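Local atomic coordinates of tailspike protein (Siphovirus 9NA, PDB entry 3RIQ), a protein that probably recognises Salmonella lipopolysaccharide as the phage receptor and cleaves its O-antigen chains as an endorhamnosidase. Residues Asp229-Gly234 with Arg264-Asn269. Sequence-based numbering, arbitrary orientation.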
loop_
_atom_site.group_PDB
_atom_site.type_symbol
_atom_site.label_atom_id
_atom_site.label_comp_id
_atom_site.label_asym_id
_atom_site.label_seq_id
_atom_site.Cartn_x
_atom_site.Cartn_y
_atom_site.Cartn_z
ATOM N N ASP A 229 -4.426 -2.354 -24.073
ATOM C CA ASP A 229 -5.305 -2.608 -22.919
ATOM C C ASP A 229 -4.635 -3.607 -21.947
ATOM O O ASP A 229 -4.891 -3.568 -20.742
ATOM C CB ASP A 229 -6.695 -3.047 -23.366
ATOM C CG ASP A 229 -7.458 -1.897 -23.995
ATOM O OD1 ASP A 229 -7.296 -0.743 -23.511
ATOM O OD2 ASP A 229 -8.164 -2.123 -25.006
ATOM N N ASP A 230 -3.711 -4.414 -22.481
ATOM C CA ASP A 230 -2.851 -5.316 -21.713
ATOM C C ASP A 230 -2.065 -4.644 -20.581
ATOM O O ASP A 230 -1.668 -5.316 -19.598
ATOM C CB ASP A 230 -1.750 -5.961 -22.592
ATOM C CG ASP A 230 -2.191 -6.374 -23.994
ATOM O OD1 ASP A 230 -2.988 -5.686 -24.664
ATOM O OD2 ASP A 230 -1.594 -7.390 -24.461
ATOM N N HIS A 231 -1.766 -3.345 -20.730
ATOM C CA HIS A 231 -0.888 -2.660 -19.769
ATOM C C HIS A 231 0.444 -3.379 -19.614
ATOM O O HIS A 231 0.967 -3.521 -18.491
ATOM C CB HIS A 231 -1.648 -2.414 -18.444
ATOM C CG HIS A 231 -2.586 -1.245 -18.550
ATOM N ND1 HIS A 231 -3.777 -1.327 -19.242
ATOM C CD2 HIS A 231 -2.478 0.045 -18.138
ATOM C CE1 HIS A 231 -4.358 -0.139 -19.271
ATOM N NE2 HIS A 231 -3.597 0.709 -18.595
ATOM N N ASP A 232 1.010 -3.783 -20.765
ATOM C CA ASP A 232 2.272 -4.522 -20.801
ATOM C C ASP A 232 3.364 -3.508 -21.169
ATOM O O ASP A 232 3.580 -3.220 -22.339
ATOM C CB ASP A 232 2.155 -5.666 -21.839
ATOM C CG ASP A 232 3.311 -6.639 -21.802
ATOM O OD1 ASP A 232 4.337 -6.394 -21.133
ATOM O OD2 ASP A 232 3.143 -7.699 -22.445
ATOM N N GLY A 233 4.026 -2.949 -20.148
ATOM C CA GLY A 233 5.022 -1.875 -20.338
ATOM C C GLY A 233 5.016 -0.966 -19.125
ATOM O O GLY A 233 3.958 -0.774 -18.494
ATOM N N GLY A 234 6.177 -0.376 -18.828
ATOM C CA GLY A 234 6.295 0.586 -17.727
ATOM C C GLY A 234 7.437 0.302 -16.787
ATOM O O GLY A 234 8.476 -0.217 -17.200
ATOM N N ARG A 264 -1.252 3.778 -21.656
ATOM C CA ARG A 264 -1.520 2.455 -21.087
ATOM C C ARG A 264 -0.312 1.719 -20.479
ATOM O O ARG A 264 -0.079 0.522 -20.732
ATOM C CB ARG A 264 -2.267 1.579 -22.127
ATOM C CG ARG A 264 -3.670 2.153 -22.382
ATOM C CD ARG A 264 -4.485 1.329 -23.374
ATOM N NE ARG A 264 -3.932 1.284 -24.726
ATOM C CZ ARG A 264 -4.638 0.959 -25.814
ATOM N NH1 ARG A 264 -5.920 0.613 -25.704
ATOM N NH2 ARG A 264 -4.060 0.963 -27.007
ATOM N N LEU A 265 0.495 2.461 -19.718
ATOM C CA LEU A 265 1.642 1.866 -19.020
ATOM C C LEU A 265 1.293 1.683 -17.542
ATOM O O LEU A 265 0.296 2.261 -17.039
ATOM C CB LEU A 265 2.878 2.776 -19.160
ATOM C CG LEU A 265 3.317 2.981 -20.625
ATOM C CD1 LEU A 265 4.427 4.047 -20.706
ATOM C CD2 LEU A 265 3.824 1.666 -21.257
ATOM N N VAL A 266 2.119 0.893 -16.849
ATOM C CA VAL A 266 1.997 0.708 -15.399
ATOM C C VAL A 266 3.258 1.206 -14.711
ATOM O O VAL A 266 4.378 0.828 -15.107
ATOM C CB VAL A 266 1.807 -0.795 -15.046
ATOM C CG1 VAL A 266 1.760 -0.971 -13.499
ATOM C CG2 VAL A 266 0.535 -1.354 -15.686
ATOM N N PHE A 267 3.074 2.075 -13.711
ATOM C CA PHE A 267 4.162 2.550 -12.869
ATOM C C PHE A 267 3.801 2.122 -11.457
ATOM O O PHE A 267 2.841 2.667 -10.871
ATOM C CB PHE A 267 4.292 4.081 -12.967
ATOM C CG PHE A 267 4.530 4.567 -14.382
ATOM C CD1 PHE A 267 5.823 4.591 -14.904
ATOM C CD2 PHE A 267 3.450 4.929 -15.234
ATOM C CE1 PHE A 267 6.048 5.028 -16.216
ATOM C CE2 PHE A 267 3.680 5.348 -16.568
ATOM C CZ PHE A 267 4.979 5.397 -17.049
ATOM N N ASP A 268 4.556 1.149 -10.929
ATOM C CA ASP A 268 4.221 0.511 -9.649
ATOM C C ASP A 268 5.454 0.461 -8.743
ATOM O O ASP A 268 6.420 -0.232 -9.069
ATOM C CB ASP A 268 3.677 -0.914 -9.916
ATOM C CG ASP A 268 3.477 -1.743 -8.640
ATOM O OD1 ASP A 268 3.344 -1.183 -7.529
ATOM O OD2 ASP A 268 3.411 -2.994 -8.767
ATOM N N ASN A 269 5.407 1.165 -7.613
ATOM C CA ASN A 269 6.480 1.125 -6.623
ATOM C C ASN A 269 7.751 1.770 -7.130
ATOM O O ASN A 269 8.779 1.103 -7.380
ATOM C CB ASN A 269 6.746 -0.289 -6.102
ATOM C CG ASN A 269 7.589 -0.274 -4.831
ATOM O OD1 ASN A 269 7.755 0.789 -4.242
ATOM N ND2 ASN A 269 8.178 -1.406 -4.456
HETATM O O HOH W 1 -8.697 -0.329 -27.056
#
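R264 lies along the loop that carries D229 and H231, where two neighbouring coils of the right-handed parallel beta-helix meet. The parallel bridge between G234 and V266 defines the coil-to-coil pairing, and V266 N gives a nearly straight bond to G233 O (3.0 Å). Followed outward, R264 first sets CB over one face of the H231 imidazole, 4.0 Å from the ring centroid and 19° off its normal, the geometry of a CH-pi contact. CG continues above the plane, past the CE1-NE2 edge of the ring, 3.9 Å from H231 CE1. CD then reaches the D229 side chain, and the bend at chi3 (-64°) turns the guanidinium so that D229 N lies over one of its faces. At the tip, NH1 forms a salt bridge with D229 OD1 at 2.9 Å; an N-H...O angle of 140° makes the hydrogen bond weak, and the carboxylate and guanidinium planes stand almost perpendicular. NH2 has a second acidic partner in D226.

The imidazole under R264 CB is fixed at both nitrogens: ND1 donates in the ring plane to D229 O at 2.9 Å, and NE2 is hydrogen-bonded to Q309 O. On the same face, R264 O receives a CA-H...O contact from H231 CA (3.4 Å), while V266 CG2 packs against H231 CB. The loop also meets a second subunit, whose K213 forms salt bridges with D230 and D232; D232 forms another with K206 of its own chain. One water closes the R264-D229 pair, donating to D229 OD2 and accepting from R264 NH1 at 3.2 Å.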